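MRNA-capping enzyme subunit alpha (Saccharomyces cerevisiae, PDB 3KYH) catalyses the second step of mRNA capping, transferring GMP from GTP through a covalent enzyme-GMP intermediate to the 5'-diphosphate end of RNA. Local coordinates at residues L248-F260 and V386-L399. Residues are numbered along the deposited sequence; the frame is centred on the assembly and turned at random.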
loop_
_atom_site.group_PDB
_atom_site.type_symbol
_atom_site.label_atom_id
_atom_site.label_comp_id
_atom_site.label_asym_id
_atom_site.label_seq_id
_atom_site.Cartn_x
_atom_site.Cartn_y
_atom_site.Cartn_z
ATOM N N LEU C 248 -41.720 20.709 -30.259
ATOM C CA LEU C 248 -40.641 21.084 -31.182
ATOM C C LEU C 248 -39.739 22.254 -30.790
ATOM O O LEU C 248 -40.241 23.306 -30.382
ATOM C CB LEU C 248 -41.230 21.342 -32.574
ATOM C CG LEU C 248 -42.072 20.246 -33.242
ATOM C CD1 LEU C 248 -42.755 20.802 -34.495
ATOM C CD2 LEU C 248 -41.256 18.985 -33.558
ATOM N N LYS C 249 -38.423 22.081 -30.970
ATOM C CA LYS C 249 -37.433 23.151 -30.741
ATOM C C LYS C 249 -36.657 23.632 -31.970
ATOM O O LYS C 249 -35.885 22.870 -32.575
ATOM C CB LYS C 249 -36.473 22.830 -29.590
ATOM C CG LYS C 249 -35.512 21.642 -29.784
ATOM C CD LYS C 249 -34.601 21.448 -28.548
ATOM C CE LYS C 249 -33.783 20.158 -28.734
ATOM N NZ LYS C 249 -32.808 19.796 -27.663
ATOM N N TRP C 250 -36.885 24.898 -32.322
ATOM C CA TRP C 250 -36.209 25.574 -33.431
ATOM C C TRP C 250 -34.904 26.200 -32.934
ATOM O O TRP C 250 -34.881 26.807 -31.858
ATOM C CB TRP C 250 -37.094 26.690 -34.018
ATOM C CG TRP C 250 -36.654 27.093 -35.383
ATOM C CD1 TRP C 250 -37.088 26.556 -36.559
ATOM C CD2 TRP C 250 -35.616 28.032 -35.727
ATOM N NE1 TRP C 250 -36.413 27.119 -37.616
ATOM C CE2 TRP C 250 -35.501 28.022 -37.134
ATOM C CE3 TRP C 250 -34.800 28.899 -34.990
ATOM C CZ2 TRP C 250 -34.600 28.841 -37.819
ATOM C CZ3 TRP C 250 -33.889 29.711 -35.675
ATOM C CH2 TRP C 250 -33.802 29.673 -37.071
ATOM N N LYS C 251 -33.837 26.020 -33.717
ATOM C CA LYS C 251 -32.553 26.740 -33.558
ATOM C C LYS C 251 -31.963 27.249 -34.896
ATOM O O LYS C 251 -32.454 26.840 -35.954
ATOM C CB LYS C 251 -31.541 25.926 -32.744
ATOM C CG LYS C 251 -31.039 24.642 -33.371
ATOM C CD LYS C 251 -31.006 23.524 -32.345
ATOM C CE LYS C 251 -32.401 22.897 -32.199
ATOM N NZ LYS C 251 -32.346 21.555 -31.530
ATOM N N PRO C 252 -31.024 28.230 -34.862
ATOM C CA PRO C 252 -30.397 28.652 -36.123
ATOM C C PRO C 252 -29.698 27.500 -36.845
ATOM O O PRO C 252 -29.033 26.691 -36.191
ATOM C CB PRO C 252 -29.346 29.696 -35.689
ATOM C CG PRO C 252 -29.617 30.028 -34.255
ATOM C CD PRO C 252 -30.875 29.282 -33.835
ATOM N N GLU C 253 -29.894 27.407 -38.167
ATOM C CA GLU C 253 -29.100 26.524 -39.050
ATOM C C GLU C 253 -27.617 26.716 -38.787
ATOM O O GLU C 253 -26.817 25.803 -38.980
ATOM C CB GLU C 253 -29.377 26.793 -40.540
ATOM C CG GLU C 253 -29.614 28.268 -40.946
ATOM C CD GLU C 253 -31.040 28.728 -40.678
ATOM O OE1 GLU C 253 -31.247 29.689 -39.897
ATOM O OE2 GLU C 253 -31.953 28.074 -41.221
ATOM N N GLN C 254 -27.294 27.931 -38.348
ATOM C CA GLN C 254 -25.970 28.322 -37.876
ATOM C C GLN C 254 -25.596 27.831 -36.479
ATOM O O GLN C 254 -24.417 27.584 -36.227
ATOM C CB GLN C 254 -25.812 29.838 -37.975
ATOM C CG GLN C 254 -25.035 30.341 -39.207
ATOM C CD GLN C 254 -25.379 29.681 -40.551
ATOM O OE1 GLN C 254 -24.488 29.506 -41.394
ATOM N NE2 GLN C 254 -26.662 29.356 -40.768
ATOM N N GLU C 255 -26.577 27.661 -35.593
ATOM C CA GLU C 255 -26.294 27.300 -34.198
ATOM C C GLU C 255 -25.468 26.022 -34.118
ATOM O O GLU C 255 -24.312 26.067 -33.678
ATOM C CB GLU C 255 -27.565 27.201 -33.355
ATOM C CG GLU C 255 -27.373 27.474 -31.870
ATOM C CD GLU C 255 -28.620 27.153 -31.054
ATOM O OE1 GLU C 255 -29.042 25.964 -31.029
ATOM O OE2 GLU C 255 -29.163 28.099 -30.435
ATOM N N ASN C 256 -26.037 24.911 -34.595
ATOM C CA ASN C 256 -25.291 23.645 -34.686
ATOM C C ASN C 256 -24.049 23.863 -35.531
ATOM O O ASN C 256 -24.105 24.534 -36.570
ATOM C CB ASN C 256 -26.138 22.468 -35.204
ATOM C CG ASN C 256 -27.506 22.896 -35.764
ATOM O OD1 ASN C 256 -28.551 22.672 -35.133
ATOM N ND2 ASN C 256 -27.502 23.480 -36.961
ATOM N N THR C 257 -22.917 23.427 -34.988
ATOM C CA THR C 257 -21.594 23.514 -35.638
ATOM C C THR C 257 -20.608 22.643 -34.865
ATOM O O THR C 257 -20.939 22.197 -33.759
ATOM C CB THR C 257 -21.072 24.982 -35.894
ATOM O OG1 THR C 257 -19.654 24.965 -36.126
ATOM C CG2 THR C 257 -21.400 25.958 -34.744
ATOM N N VAL C 258 -19.458 22.332 -35.475
ATOM C CA VAL C 258 -18.475 21.431 -34.854
ATOM C C VAL C 258 -16.984 21.803 -34.967
ATOM O O VAL C 258 -16.568 22.689 -35.741
ATOM C CB VAL C 258 -18.814 19.916 -35.095
ATOM C CG1 VAL C 258 -17.587 19.067 -35.419
ATOM C CG2 VAL C 258 -19.594 19.332 -33.882
ATOM N N ASP C 259 -16.201 21.173 -34.096
ATOM C CA ASP C 259 -14.776 21.420 -34.044
ATOM C C ASP C 259 -14.071 20.537 -35.072
ATOM O O ASP C 259 -14.227 19.312 -35.083
ATOM C CB ASP C 259 -14.220 21.214 -32.628
ATOM C CG ASP C 259 -15.089 21.835 -31.568
ATOM O OD1 ASP C 259 -15.077 23.082 -31.458
ATOM O OD2 ASP C 259 -15.772 21.073 -30.843
ATOM N N PHE C 260 -13.341 21.201 -35.962
ATOM C CA PHE C 260 -12.567 20.546 -36.997
ATOM C C PHE C 260 -11.101 20.815 -36.739
ATOM O O PHE C 260 -10.667 21.970 -36.605
ATOM C CB PHE C 260 -12.943 21.080 -38.388
ATOM C CG PHE C 260 -14.149 20.425 -39.002
ATOM C CD1 PHE C 260 -15.284 21.182 -39.290
ATOM C CD2 PHE C 260 -14.138 19.066 -39.322
ATOM C CE1 PHE C 260 -16.412 20.591 -39.858
ATOM C CE2 PHE C 260 -15.266 18.461 -39.881
ATOM C CZ PHE C 260 -16.400 19.228 -40.156
ATOM N N VAL C 386 -24.600 15.532 -36.139
ATOM C CA VAL C 386 -24.816 16.965 -36.392
ATOM C C VAL C 386 -24.923 17.306 -37.892
ATOM O O VAL C 386 -25.660 18.228 -38.265
ATOM C CB VAL C 386 -23.762 17.852 -35.659
ATOM C CG1 VAL C 386 -24.147 19.342 -35.713
ATOM C CG2 VAL C 386 -23.580 17.396 -34.195
ATOM N N LEU C 387 -24.206 16.557 -38.738
ATOM C CA LEU C 387 -24.343 16.668 -40.202
ATOM C C LEU C 387 -25.834 16.580 -40.581
ATOM O O LEU C 387 -26.304 17.280 -41.485
ATOM C CB LEU C 387 -23.495 15.605 -40.937
ATOM C CG LEU C 387 -24.035 14.247 -41.448
ATOM C CD1 LEU C 387 -24.630 14.342 -42.862
ATOM C CD2 LEU C 387 -22.950 13.168 -41.440
ATOM N N GLU C 388 -26.546 15.731 -39.835
ATOM C CA GLU C 388 -27.991 15.512 -39.911
ATOM C C GLU C 388 -28.798 16.807 -39.779
ATOM O O GLU C 388 -29.583 17.144 -40.674
ATOM C CB GLU C 388 -28.403 14.507 -38.823
ATOM C CG GLU C 388 -29.900 14.185 -38.749
ATOM C CD GLU C 388 -30.387 13.322 -39.905
ATOM O OE1 GLU C 388 -29.829 12.222 -40.106
ATOM O OE2 GLU C 388 -31.341 13.736 -40.603
ATOM N N SER C 389 -28.581 17.531 -38.681
ATOM C CA SER C 389 -29.393 18.704 -38.368
ATOM C C SER C 389 -29.253 19.860 -39.357
ATOM O O SER C 389 -30.256 20.478 -39.729
ATOM C CB SER C 389 -29.178 19.189 -36.931
ATOM O OG SER C 389 -30.285 19.994 -36.536
ATOM N N ILE C 390 -28.030 20.132 -39.802
ATOM C CA ILE C 390 -27.751 21.299 -40.658
ATOM C C ILE C 390 -28.550 21.279 -41.984
ATOM O O ILE C 390 -28.840 22.333 -42.560
ATOM C CB ILE C 390 -26.213 21.528 -40.885
ATOM C CG1 ILE C 390 -25.378 21.010 -39.700
ATOM C CG2 ILE C 390 -25.905 23.020 -41.161
ATOM C CD1 ILE C 390 -23.993 20.481 -40.100
ATOM N N ASN C 391 -28.927 20.078 -42.427
ATOM C CA ASN C 391 -29.850 19.887 -43.548
ATOM C C ASN C 391 -31.306 20.032 -43.112
ATOM O O ASN C 391 -32.102 20.596 -43.864
ATOM C CB ASN C 391 -29.705 18.508 -44.205
ATOM C CG ASN C 391 -28.442 17.779 -43.805
ATOM O OD1 ASN C 391 -28.514 16.697 -43.215
ATOM N ND2 ASN C 391 -27.281 18.345 -44.140
ATOM N N ASP C 392 -31.650 19.466 -41.947
ATOM C CA ASP C 392 -33.016 19.490 -41.395
ATOM C C ASP C 392 -33.542 20.925 -41.230
ATOM O O ASP C 392 -34.722 21.185 -41.457
ATOM C CB ASP C 392 -33.108 18.714 -40.063
ATOM C CG ASP C 392 -32.867 17.202 -40.211
ATOM O OD1 ASP C 392 -33.350 16.418 -39.344
ATOM O OD2 ASP C 392 -32.186 16.787 -41.172
ATOM N N SER C 393 -32.668 21.836 -40.808
ATOM C CA SER C 393 -32.892 23.285 -40.855
ATOM C C SER C 393 -32.842 23.721 -42.323
ATOM O O SER C 393 -31.902 23.288 -43.011
ATOM C CB SER C 393 -31.692 23.943 -40.172
ATOM O OG SER C 393 -30.463 23.554 -40.807
ATOM N N VAL C 394 -33.740 24.550 -42.881
ATOM C CA VAL C 394 -34.975 25.236 -42.407
ATOM C C VAL C 394 -34.793 26.651 -41.846
ATOM O O VAL C 394 -34.925 26.909 -40.657
ATOM C CB VAL C 394 -36.145 24.369 -41.773
ATOM C CG1 VAL C 394 -37.513 24.971 -42.168
ATOM C CG2 VAL C 394 -36.155 22.922 -42.263
ATOM N N SER C 395 -34.529 27.574 -42.764
ATOM C CA SER C 395 -34.322 28.999 -42.470
ATOM C C SER C 395 -35.550 29.625 -41.855
ATOM O O SER C 395 -36.626 29.026 -41.919
ATOM C CB SER C 395 -33.918 29.754 -43.746
ATOM O OG SER C 395 -34.685 30.940 -43.921
ATOM N N LEU C 396 -35.382 30.817 -41.276
ATOM C CA LEU C 396 -36.500 31.574 -40.714
ATOM C C LEU C 396 -37.604 31.790 -41.756
ATOM O O LEU C 396 -38.711 31.269 -41.553
ATOM C CB LEU C 396 -36.023 32.873 -40.077
ATOM C CG LEU C 396 -36.792 33.419 -38.867
ATOM C CD1 LEU C 396 -37.022 32.396 -37.736
ATOM C CD2 LEU C 396 -36.070 34.661 -38.346
ATOM N N GLU C 397 -37.289 32.462 -42.875
ATOM C CA GLU C 397 -38.176 32.542 -44.059
ATOM C C GLU C 397 -38.745 31.169 -44.452
ATOM O O GLU C 397 -39.962 31.059 -44.674
ATOM C CB GLU C 397 -37.504 33.228 -45.269
ATOM C CG GLU C 397 -37.646 34.776 -45.381
ATOM C CD GLU C 397 -38.954 35.281 -46.064
ATOM O OE1 GLU C 397 -39.706 34.507 -46.716
ATOM O OE2 GLU C 397 -39.239 36.495 -45.954
ATOM N N ASP C 398 -37.898 30.129 -44.460
ATOM C CA ASP C 398 -38.326 28.723 -44.695
ATOM C C ASP C 398 -39.387 28.178 -43.702
ATOM O O ASP C 398 -39.720 26.979 -43.723
ATOM C CB ASP C 398 -37.122 27.761 -44.800
ATOM C CG ASP C 398 -36.641 27.533 -46.239
ATOM O OD1 ASP C 398 -37.394 27.838 -47.201
ATOM O OD2 ASP C 398 -35.501 27.010 -46.407
ATOM N N LEU C 399 -39.876 29.057 -42.824
ATOM C CA LEU C 399 -41.095 28.832 -42.041
ATOM C C LEU C 399 -42.077 29.948 -42.354
ATOM O O LEU C 399 -43.265 29.679 -42.531
ATOM C CB LEU C 399 -40.846 28.849 -40.521
ATOM C CG LEU C 399 -39.784 28.016 -39.808
ATOM C CD1 LEU C 399 -39.850 28.227 -38.293
ATOM C CD2 LEU C 399 -40.009 26.591 -40.167
#
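Trp-250 meets 386-399 through its indole: NE1 donates a weak hydrogen bond to Val-394 O (3.4 Å), which lies at the ring edge near its plane. The N-H...O angle of 131° shows how bent this bond is. Leu-396 CD1 sits over one indole face, displaced toward the rim and 4.3 Å from Trp-250 CH2, while Leu-399 CD1 comes to 3.7 Å from Trp-250 CD1, the two side chains crossing obliquely. With CG trans to the backbone N (chi1 -162°), the indole is carried across to the turn before helix 397-400. Replacing Trp-250 with alanine would remove the indole, and would probably leave Val-394 O without this donor and open a gap beside Leu-396 and Leu-399.

Further along, Glu-253 and Ser-393 are the nearest CA pair across the two segments, 5.3 Å apart, with Ser-393 OG 3.4 Å from Glu-253 CB. Beyond it the touching groups belong to helix 380-392: Asn-256 CB packs on Val-386 CG1 at 3.7 Å, and Ser-389 OG gives a weak hydrogen bond to Asn-256 OD1 (3.5 Å). The serine hydroxyl reaches it because OG stands opposite the backbone N (chi1 -160°).

Behind this first shell, Ser-395 OG caps the following helix by accepting a weak, though nearly straight, bond from Asp-398 N. Trp-250 pairs by backbone hydrogen bonding with Leu-229 of strand 229-233, and its side chain touches that residue. Leu-399 also touches Phe-53.

Segment 248-260 is the linker from the nucleotidyl transferase sheet, through strand 247-249, to the OB-fold sheet, through strand 259-263. The indole lies about 7 Å from the side chain of Lys-72, the GMP-accepting lysine. Two weak hydrogen bonds and mainly van der Waals packing, with no salt bridge, thus join the C-terminal helices to this interdomain linker.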